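Local atomic coordinates of MlnE (Bacillus amyloliquefaciens subsp. plantarum, PDB entry 5D2E), a protein that serves a polyketide antibiotic assembly line, this N-terminal part being a B-type ketoreductase that binds NADP and probably reduces keto groups of carrier-bound intermediates. Residues E24-T35 with E473-A483; P83-E91 with N98-T106. One frame throughout, in Å; residues are numbered along the deposited sequence.

Overall arrangement
The two contacts illustrate how a modular ketoreductase divides its work between a cofactor-binding half and a structural half. Contact 1 ties residues near the N terminus of the chain to residues 473-483, more than four hundred positions later, on the catalytic side. There the side chain of Leu-475 comes to about 4 Å from that of Trp-452, an NADP-binding residue, and to about 7 Å from the bound NADP. Contact 2 pairs two strands close in sequence, in the Rossmann-like structural half, away from the cofactor. The centres of contacts 1 and 2 lie about 53 Å apart and the nearest atoms of contacts 1 and 2 about 37 Å, on opposite sides of the chain's centre.

Contact 1 (E24-T35 with E473-A483); sequences EGLELIKSLGKT and ELLSAQAGLAA
The capped N-terminal turn of helix 477-488 receives the carboxylate of Glu-27 from helix 22-30, a simple case of an acidic side chain docking on a helix start. The short helical segments pass almost at right angles (83°), their axes 8.5 Å apart. Glu-27 can span this gap because its CG stands opposite the backbone N (chi1 172°) and the chain continues extended; its OE1 then accepts from Gln-478 N at 2.9 Å, a fairly straight bond (161°) met nearly along the C-O direction. Ser-476 is the N-cap, its OG accepting from Ala-479 N at 3.3 Å, and a water joins that hydroxyl to Glu-27 O. The positive end of the helix dipole would probably favour the charged form of Glu-27.

Further along, the bent side chain of Gln-478 lays its amide over the Glu-24 carboxylate in a tilted stack, with Glu-24 CG 3.7 Å from Gln-478 NE2; a second water bridges this NE2 and Glu-24 OE1, while Glu-24 OE2 accepts from Thr-21 N. Ala-479 CB sits against two hydroxyls, 3.7 Å from Ser-31 OG and 3.6 Å from Thr-35 OG1. The former donates to Leu-28 O, three residues back, in the carbonyl plane and on a lone pair. Lys-34 NZ and Glu-473 OE2 form a long salt bridge, 3.6 Å.

Helix 6-16 packs on Ile-29 and Leu-32, helix 284-296 meets Leu-481, strand 443-453 touches Leu-475 and strand 494-499 touches Ala-483.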
loop_
_atom_site.group_PDB
_atom_site.type_symbol
_atom_site.label_atom_id
_atom_site.label_comp_id
_atom_site.label_asym_id
_atom_site.label_seq_id
_atom_site.Cartn_x
_atom_site.Cartn_y
_atom_site.Cartn_z
ATOM N N GLU A 24 18.269 13.697 -24.242
ATOM C CA GLU A 24 17.177 12.844 -23.701
ATOM C C GLU A 24 17.073 11.517 -24.479
ATOM O O GLU A 24 16.999 10.432 -23.883
ATOM C CB GLU A 24 15.840 13.583 -23.797
ATOM C CG GLU A 24 15.655 14.796 -22.886
ATOM C CD GLU A 24 14.368 15.565 -23.224
ATOM O OE1 GLU A 24 13.814 16.249 -22.331
ATOM O OE2 GLU A 24 13.907 15.469 -24.384
ATOM N N GLY A 25 17.085 11.606 -25.813
ATOM C CA GLY A 25 17.016 10.418 -26.667
ATOM C C GLY A 25 18.159 9.455 -26.414
ATOM O O GLY A 25 18.004 8.215 -26.399
ATOM N N LEU A 26 19.340 10.026 -26.239
ATOM C CA LEU A 26 20.488 9.220 -25.904
ATOM C C LEU A 26 20.314 8.575 -24.526
ATOM O O LEU A 26 20.555 7.386 -24.403
ATOM C CB LEU A 26 21.769 10.076 -25.952
ATOM C CG LEU A 26 23.082 9.364 -25.611
ATOM C CD1 LEU A 26 23.315 8.211 -26.572
ATOM C CD2 LEU A 26 24.236 10.377 -25.619
ATOM N N GLU A 27 19.930 9.361 -23.508
ATOM C CA GLU A 27 19.706 8.803 -22.163
ATOM C C GLU A 27 18.715 7.603 -22.261
ATOM O O GLU A 27 18.975 6.505 -21.714
ATOM C CB GLU A 27 19.237 9.874 -21.168
ATOM C CG GLU A 27 18.801 9.321 -19.783
ATOM C CD GLU A 27 18.480 10.404 -18.730
ATOM O OE1 GLU A 27 17.342 10.460 -18.227
ATOM O OE2 GLU A 27 19.369 11.217 -18.372
ATOM N N LEU A 28 17.647 7.768 -23.047
ATOM C CA LEU A 28 16.651 6.677 -23.192
ATOM C C LEU A 28 17.258 5.441 -23.834
ATOM O O LEU A 28 17.058 4.298 -23.368
ATOM C CB LEU A 28 15.444 7.154 -23.990
ATOM C CG LEU A 28 14.143 6.335 -24.018
ATOM C CD1 LEU A 28 13.861 5.648 -22.671
ATOM C CD2 LEU A 28 13.017 7.291 -24.398
ATOM N N ILE A 29 18.073 5.640 -24.871
ATOM C CA ILE A 29 18.702 4.470 -25.522
ATOM C C ILE A 29 19.616 3.693 -24.570
ATOM O O ILE A 29 19.676 2.445 -24.596
ATOM C CB ILE A 29 19.504 4.901 -26.790
ATOM C CG1 ILE A 29 18.529 5.306 -27.899
ATOM C CG2 ILE A 29 20.444 3.767 -27.253
ATOM C CD1 ILE A 29 19.085 6.336 -28.865
ATOM N N LYS A 30 20.342 4.438 -23.740
ATOM C CA LYS A 30 21.231 3.840 -22.774
ATOM C C LYS A 30 20.460 2.996 -21.773
ATOM O O LYS A 30 21.039 2.057 -21.231
ATOM C CB LYS A 30 21.990 4.910 -22.025
ATOM C CG LYS A 30 23.011 5.624 -22.904
ATOM C CD LYS A 30 23.614 6.775 -22.126
ATOM C CE LYS A 30 24.963 7.171 -22.700
ATOM N NZ LYS A 30 25.286 8.551 -22.256
ATOM N N SER A 31 19.171 3.328 -21.537
ATOM C CA SER A 31 18.317 2.510 -20.638
ATOM C C SER A 31 17.674 1.281 -21.294
ATOM O O SER A 31 17.001 0.516 -20.607
ATOM C CB SER A 31 17.205 3.357 -20.025
ATOM O OG SER A 31 16.103 3.549 -20.947
ATOM N N LEU A 32 17.879 1.064 -22.597
ATOM C CA LEU A 32 17.163 0.003 -23.291
ATOM C C LEU A 32 17.480 -1.366 -22.744
ATOM O O LEU A 32 18.649 -1.677 -22.438
ATOM C CB LEU A 32 17.376 0.024 -24.818
ATOM C CG LEU A 32 16.609 1.126 -25.555
ATOM C CD1 LEU A 32 16.700 0.866 -27.053
ATOM C CD2 LEU A 32 15.146 1.244 -25.111
ATOM N N GLY A 33 16.407 -2.153 -22.581
ATOM C CA GLY A 33 16.434 -3.442 -21.888
ATOM C C GLY A 33 16.519 -3.400 -20.366
ATOM O O GLY A 33 16.659 -4.448 -19.725
ATOM N N LYS A 34 16.478 -2.215 -19.774
ATOM C CA LYS A 34 16.586 -2.124 -18.334
ATOM C C LYS A 34 15.272 -1.798 -17.633
ATOM O O LYS A 34 15.230 -1.938 -16.434
ATOM C CB LYS A 34 17.640 -1.101 -17.907
ATOM C CG LYS A 34 19.013 -1.311 -18.526
ATOM C CD LYS A 34 19.607 -2.671 -18.160
ATOM C CE LYS A 34 20.891 -2.943 -18.927
ATOM N NZ LYS A 34 21.684 -1.682 -18.922
ATOM N N THR A 35 14.248 -1.325 -18.353
ATOM C CA THR A 35 13.011 -0.865 -17.705
ATOM C C THR A 35 11.887 -1.788 -18.112
ATOM O O THR A 35 11.606 -1.954 -19.285
ATOM C CB THR A 35 12.686 0.550 -18.123
ATOM O OG1 THR A 35 13.825 1.346 -17.858
ATOM C CG2 THR A 35 11.543 1.139 -17.309
ATOM N N GLU A 473 19.110 -1.552 -11.075
ATOM C CA GLU A 473 19.739 -0.309 -11.443
ATOM C C GLU A 473 18.786 0.791 -11.104
ATOM O O GLU A 473 17.588 0.571 -11.080
ATOM C CB GLU A 473 19.995 -0.274 -12.947
ATOM C CG GLU A 473 21.139 -1.186 -13.363
ATOM C CD GLU A 473 21.339 -1.240 -14.870
ATOM O OE1 GLU A 473 21.410 -0.165 -15.524
ATOM O OE2 GLU A 473 21.417 -2.373 -15.393
ATOM N N LEU A 474 19.301 1.986 -10.902
ATOM C CA LEU A 474 18.479 3.137 -10.719
ATOM C C LEU A 474 17.703 3.414 -12.008
ATOM O O LEU A 474 18.162 3.128 -13.115
ATOM C CB LEU A 474 19.319 4.357 -10.331
ATOM C CG LEU A 474 19.996 4.382 -8.964
ATOM C CD1 LEU A 474 20.969 5.558 -8.891
ATOM C CD2 LEU A 474 18.995 4.497 -7.840
ATOM N N LEU A 475 16.503 3.946 -11.845
ATOM C CA LEU A 475 15.678 4.329 -12.972
ATOM C C LEU A 475 16.061 5.764 -13.392
ATOM O O LEU A 475 15.953 6.686 -12.616
ATOM C CB LEU A 475 14.192 4.273 -12.555
ATOM C CG LEU A 475 13.106 4.651 -13.573
ATOM C CD1 LEU A 475 13.113 3.688 -14.727
ATOM C CD2 LEU A 475 11.720 4.661 -12.907
ATOM N N SER A 476 16.472 5.955 -14.638
ATOM C CA SER A 476 16.843 7.289 -15.086
ATOM C C SER A 476 15.595 8.094 -15.337
ATOM O O SER A 476 14.527 7.525 -15.602
ATOM C CB SER A 476 17.670 7.186 -16.396
ATOM O OG SER A 476 16.900 6.811 -17.531
ATOM N N ALA A 477 15.729 9.417 -15.297
ATOM C CA ALA A 477 14.633 10.336 -15.570
ATOM C C ALA A 477 13.857 10.005 -16.835
ATOM O O ALA A 477 12.627 9.957 -16.830
ATOM C CB ALA A 477 15.153 11.771 -15.666
ATOM N N GLN A 478 14.560 9.806 -17.942
ATOM C CA GLN A 478 13.898 9.507 -19.198
ATOM C C GLN A 478 13.205 8.154 -19.230
ATOM O O GLN A 478 12.166 8.014 -19.796
ATOM C CB GLN A 478 14.893 9.606 -20.373
ATOM C CG GLN A 478 15.224 11.079 -20.688
ATOM C CD GLN A 478 13.977 11.847 -21.100
ATOM O OE1 GLN A 478 13.254 11.428 -22.010
ATOM N NE2 GLN A 478 13.692 12.927 -20.414
ATOM N N ALA A 479 13.873 7.144 -18.725
ATOM C CA ALA A 479 13.298 5.834 -18.644
ATOM C C ALA A 479 11.966 5.851 -17.815
ATOM O O ALA A 479 11.027 5.141 -18.173
ATOM C CB ALA A 479 14.300 4.942 -17.997
ATOM N N GLY A 480 11.952 6.635 -16.740
ATOM C CA GLY A 480 10.839 6.721 -15.803
ATOM C C GLY A 480 9.702 7.482 -16.447
ATOM O O GLY A 480 8.564 7.070 -16.391
ATOM N N LEU A 481 10.027 8.589 -17.120
ATOM C CA LEU A 481 9.015 9.306 -17.894
ATOM C C LEU A 481 8.396 8.464 -18.938
ATOM O O LEU A 481 7.168 8.477 -19.116
ATOM C CB LEU A 481 9.548 10.567 -18.553
ATOM C CG LEU A 481 9.885 11.588 -17.523
ATOM C CD1 LEU A 481 10.740 12.681 -18.165
ATOM C CD2 LEU A 481 8.661 12.149 -16.813
ATOM N N ALA A 482 9.204 7.670 -19.624
ATOM C CA ALA A 482 8.649 6.830 -20.644
ATOM C C ALA A 482 7.802 5.649 -20.054
ATOM O O ALA A 482 6.888 5.155 -20.717
ATOM C CB ALA A 482 9.742 6.248 -21.482
ATOM N N ALA A 483 8.214 5.131 -18.897
ATOM C CA ALA A 483 7.447 4.062 -18.232
ATOM C C ALA A 483 6.055 4.621 -17.865
ATOM O O ALA A 483 5.052 3.943 -18.031
ATOM C CB ALA A 483 8.193 3.527 -17.037
HETATM O O HOH W 1 11.485 14.660 -21.014
HETATM O O HOH W 2 19.250 5.995 -19.107
#

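Contact 2 (P83-E91 with N98-T106); sequences PFIYVTSGE and NGRFTMNFT
With its CG swung opposite the backbone N (chi1 -169°), the Tyr-86 ring rises from the sheet beside Arg-100, whose chain folds at chi2 (-68°) and again at chi3 (-70°) to lie alongside it, pointing the same way. The guanidinium stands almost perpendicular to the ring, and Arg-100 NE comes within 3.9 Å of Tyr-86 CD1. A water at the guanidinium edge accepts from Arg-100 NE at 2.9 Å and donates to Tyr-86 O, so one carbonyl serves both this water and the N-H of Phe-101. The phenol OH is held beyond the pair by Asp-66 O and Met-69 N, and Tyr-70 forms a cation-pi contact with Arg-100.

The backbones run parallel, stitched by five hydrogen bonds: Tyr-86 N to Gly-99 O (2.8 Å), Phe-101 N to Tyr-86 O, Thr-88 N to Phe-101 O, Met-103 N to Thr-88 O, and Gly-90 N to Met-103 O. Several CA-H...O contacts lie between these bonds. On the face carrying Val-87 and Phe-101, Ile-85 CG2 approaches Phe-101 CE1 obliquely at 3.7 Å, and Val-87 CG1 rests 3.7 Å from Met-103 SD. Phe-105 presents its ring edge to Val-87 O, with Phe-105 CZ lying 3.6 Å from that oxygen.

Helix 108-120 covers Phe-101 and Met-103, and strand 60-64 continues the sheet beyond strand 84-89. Strand order from 100-103 through 84-89 and 60-64 to 127-133, all parallel, is that of a Rossmann-like sheet, here the structural subdomain characteristic of modular ketoreductases.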
loop_
_atom_site.group_PDB
_atom_site.type_symbol
_atom_site.label_atom_id
_atom_site.label_comp_id
_atom_site.label_asym_id
_atom_site.label_seq_id
_atom_site.Cartn_x
_atom_site.Cartn_y
_atom_site.Cartn_z
ATOM N N PRO A 83 -2.071 -24.974 25.104
ATOM C CA PRO A 83 -3.062 -23.950 25.434
ATOM C C PRO A 83 -3.599 -23.152 24.241
ATOM O O PRO A 83 -2.849 -22.860 23.321
ATOM C CB PRO A 83 -2.320 -23.004 26.345
ATOM C CG PRO A 83 -1.109 -23.739 26.823
ATOM C CD PRO A 83 -0.835 -24.872 25.906
ATOM N N PHE A 84 -4.860 -22.733 24.345
ATOM C CA PHE A 84 -5.449 -21.758 23.431
ATOM C C PHE A 84 -5.756 -20.493 24.197
ATOM O O PHE A 84 -6.489 -20.496 25.201
ATOM C CB PHE A 84 -6.675 -22.389 22.781
ATOM C CG PHE A 84 -7.426 -21.484 21.860
ATOM C CD1 PHE A 84 -6.903 -21.136 20.628
ATOM C CD2 PHE A 84 -8.661 -20.967 22.226
ATOM C CE1 PHE A 84 -7.608 -20.314 19.786
ATOM C CE2 PHE A 84 -9.377 -20.177 21.356
ATOM C CZ PHE A 84 -8.850 -19.844 20.146
ATOM N N ILE A 85 -5.100 -19.393 23.814
ATOM C CA ILE A 85 -5.279 -18.120 24.498
ATOM C C ILE A 85 -6.156 -17.210 23.640
ATOM O O ILE A 85 -5.844 -16.959 22.452
ATOM C CB ILE A 85 -3.909 -17.451 24.729
ATOM C CG1 ILE A 85 -2.930 -18.445 25.407
ATOM C CG2 ILE A 85 -4.083 -16.171 25.515
ATOM C CD1 ILE A 85 -3.337 -18.965 26.799
ATOM N N TYR A 86 -7.217 -16.695 24.199
ATOM C CA TYR A 86 -8.200 -15.912 23.417
ATOM C C TYR A 86 -8.410 -14.573 24.029
ATOM O O TYR A 86 -8.830 -14.410 25.183
ATOM C CB TYR A 86 -9.498 -16.681 23.273
ATOM C CG TYR A 86 -10.489 -16.139 22.308
ATOM C CD1 TYR A 86 -11.410 -15.203 22.699
ATOM C CD2 TYR A 86 -10.577 -16.622 21.009
ATOM C CE1 TYR A 86 -12.360 -14.730 21.793
ATOM C CE2 TYR A 86 -11.536 -16.173 20.120
ATOM C CZ TYR A 86 -12.399 -15.201 20.496
ATOM O OH TYR A 86 -13.407 -14.724 19.652
ATOM N N VAL A 87 -8.025 -13.555 23.284
ATOM C CA VAL A 87 -8.017 -12.200 23.761
ATOM C C VAL A 87 -9.014 -11.338 23.019
ATOM O O VAL A 87 -8.973 -11.237 21.790
ATOM C CB VAL A 87 -6.618 -11.582 23.560
ATOM C CG1 VAL A 87 -6.526 -10.206 24.252
ATOM C CG2 VAL A 87 -5.535 -12.547 24.017
ATOM N N THR A 88 -9.848 -10.655 23.774
ATOM C CA THR A 88 -10.831 -9.773 23.223
ATOM C C THR A 88 -10.660 -8.360 23.669
ATOM O O THR A 88 -9.877 -8.027 24.535
ATOM C CB THR A 88 -12.274 -10.234 23.613
ATOM O OG1 THR A 88 -12.419 -10.164 25.023
ATOM C CG2 THR A 88 -12.544 -11.583 23.189
ATOM N N SER A 89 -11.402 -7.486 23.030
ATOM C CA SER A 89 -11.396 -6.090 23.335
ATOM C C SER A 89 -12.090 -5.719 24.650
ATOM O O SER A 89 -13.179 -6.205 24.936
ATOM C CB SER A 89 -12.101 -5.351 22.200
ATOM O OG SER A 89 -11.972 -4.004 22.445
ATOM N N GLY A 90 -11.466 -4.845 25.427
ATOM C CA GLY A 90 -12.033 -4.364 26.684
ATOM C C GLY A 90 -11.503 -2.980 27.044
ATOM O O GLY A 90 -10.540 -2.501 26.444
ATOM N N GLU A 91 -12.103 -2.354 28.051
ATOM C CA GLU A 91 -11.623 -1.065 28.572
ATOM C C GLU A 91 -10.209 -1.239 29.128
ATOM O O GLU A 91 -9.322 -0.451 28.917
ATOM C CB GLU A 91 -12.502 -0.556 29.729
ATOM C CG GLU A 91 -14.005 -0.566 29.505
ATOM C CD GLU A 91 -14.427 0.206 28.264
ATOM O OE1 GLU A 91 -13.771 1.221 27.920
ATOM O OE2 GLU A 91 -15.433 -0.203 27.629
ATOM N N ASN A 98 -7.916 -18.876 32.802
ATOM C CA ASN A 98 -7.959 -20.046 31.983
ATOM C C ASN A 98 -7.822 -19.706 30.493
ATOM O O ASN A 98 -8.490 -20.273 29.658
ATOM C CB ASN A 98 -9.205 -20.847 32.225
ATOM C CG ASN A 98 -9.268 -21.340 33.690
ATOM O OD1 ASN A 98 -8.259 -21.814 34.258
ATOM N ND2 ASN A 98 -10.359 -21.029 34.339
ATOM N N GLY A 99 -6.927 -18.784 30.188
ATOM C CA GLY A 99 -6.574 -18.545 28.784
ATOM C C GLY A 99 -7.350 -17.423 28.144
ATOM O O GLY A 99 -7.104 -17.119 26.979
ATOM N N ARG A 100 -8.209 -16.742 28.892
ATOM C CA ARG A 100 -8.956 -15.641 28.366
ATOM C C ARG A 100 -8.441 -14.360 28.873
ATOM O O ARG A 100 -8.163 -14.244 30.084
ATOM C CB ARG A 100 -10.459 -15.714 28.780
ATOM C CG ARG A 100 -11.176 -16.983 28.363
ATOM C CD ARG A 100 -11.322 -17.067 26.901
ATOM N NE ARG A 100 -12.269 -16.099 26.355
ATOM C CZ ARG A 100 -13.588 -16.288 26.153
ATOM N NH1 ARG A 100 -14.218 -17.390 26.508
ATOM N NH2 ARG A 100 -14.304 -15.321 25.608
ATOM N N PHE A 101 -8.331 -13.351 28.007
ATOM C CA PHE A 101 -7.952 -12.014 28.386
ATOM C C PHE A 101 -8.795 -10.980 27.677
ATOM O O PHE A 101 -9.365 -11.229 26.605
ATOM C CB PHE A 101 -6.504 -11.728 28.000
ATOM C CG PHE A 101 -5.496 -12.538 28.711
ATOM C CD1 PHE A 101 -5.191 -13.813 28.266
ATOM C CD2 PHE A 101 -4.790 -11.997 29.780
ATOM C CE1 PHE A 101 -4.273 -14.568 28.888
ATOM C CE2 PHE A 101 -3.854 -12.778 30.435
ATOM C CZ PHE A 101 -3.607 -14.076 30.002
ATOM N N THR A 102 -8.862 -9.787 28.261
ATOM C CA THR A 102 -9.347 -8.584 27.583
ATOM C C THR A 102 -8.249 -7.536 27.585
ATOM O O THR A 102 -7.331 -7.570 28.429
ATOM C CB THR A 102 -10.597 -7.939 28.218
ATOM O OG1 THR A 102 -10.268 -7.474 29.523
ATOM C CG2 THR A 102 -11.754 -8.932 28.302
ATOM N N MET A 103 -8.308 -6.624 26.612
ATOM C CA MET A 103 -7.316 -5.546 26.540
ATOM C C MET A 103 -7.795 -4.498 25.580
ATOM O O MET A 103 -8.699 -4.739 24.819
ATOM C CB MET A 103 -5.946 -6.042 26.055
ATOM C CG MET A 103 -5.914 -6.611 24.650
ATOM S SD MET A 103 -4.279 -7.328 24.179
ATOM C CE MET A 103 -3.361 -5.781 24.020
ATOM N N ASN A 104 -7.124 -3.373 25.616
ATOM C CA ASN A 104 -7.324 -2.270 24.648
ATOM C C ASN A 104 -6.241 -2.435 23.586
ATOM O O ASN A 104 -5.046 -2.299 23.873
ATOM C CB ASN A 104 -7.236 -0.938 25.385
ATOM C CG ASN A 104 -7.532 0.271 24.488
ATOM O OD1 ASN A 104 -8.054 1.307 24.952
ATOM N ND2 ASN A 104 -7.120 0.175 23.235
ATOM N N PHE A 105 -6.664 -2.841 22.380
ATOM C CA PHE A 105 -5.764 -3.252 21.317
ATOM C C PHE A 105 -4.901 -2.139 20.702
ATOM O O PHE A 105 -3.972 -2.404 19.942
ATOM C CB PHE A 105 -6.567 -3.913 20.203
ATOM C CG PHE A 105 -7.121 -5.259 20.584
ATOM C CD1 PHE A 105 -6.287 -6.284 21.019
ATOM C CD2 PHE A 105 -8.463 -5.519 20.476
ATOM C CE1 PHE A 105 -6.807 -7.525 21.346
ATOM C CE2 PHE A 105 -8.987 -6.773 20.807
ATOM C CZ PHE A 105 -8.178 -7.759 21.220
ATOM N N THR A 106 -5.273 -0.939 21.025
ATOM C CA THR A 106 -4.473 0.276 20.737
ATOM C C THR A 106 -3.420 0.658 21.795
ATOM O O THR A 106 -2.552 1.497 21.507
ATOM C CB THR A 106 -5.395 1.522 20.542
ATOM O OG1 THR A 106 -5.875 1.968 21.806
ATOM C CG2 THR A 106 -6.646 1.220 19.712
HETATM O O HOH W 3 -8.878 -19.839 26.306
HETATM O O HOH W 4 -11.372 -13.385 25.930
HETATM O O HOH W 5 -9.504 -2.478 21.879
#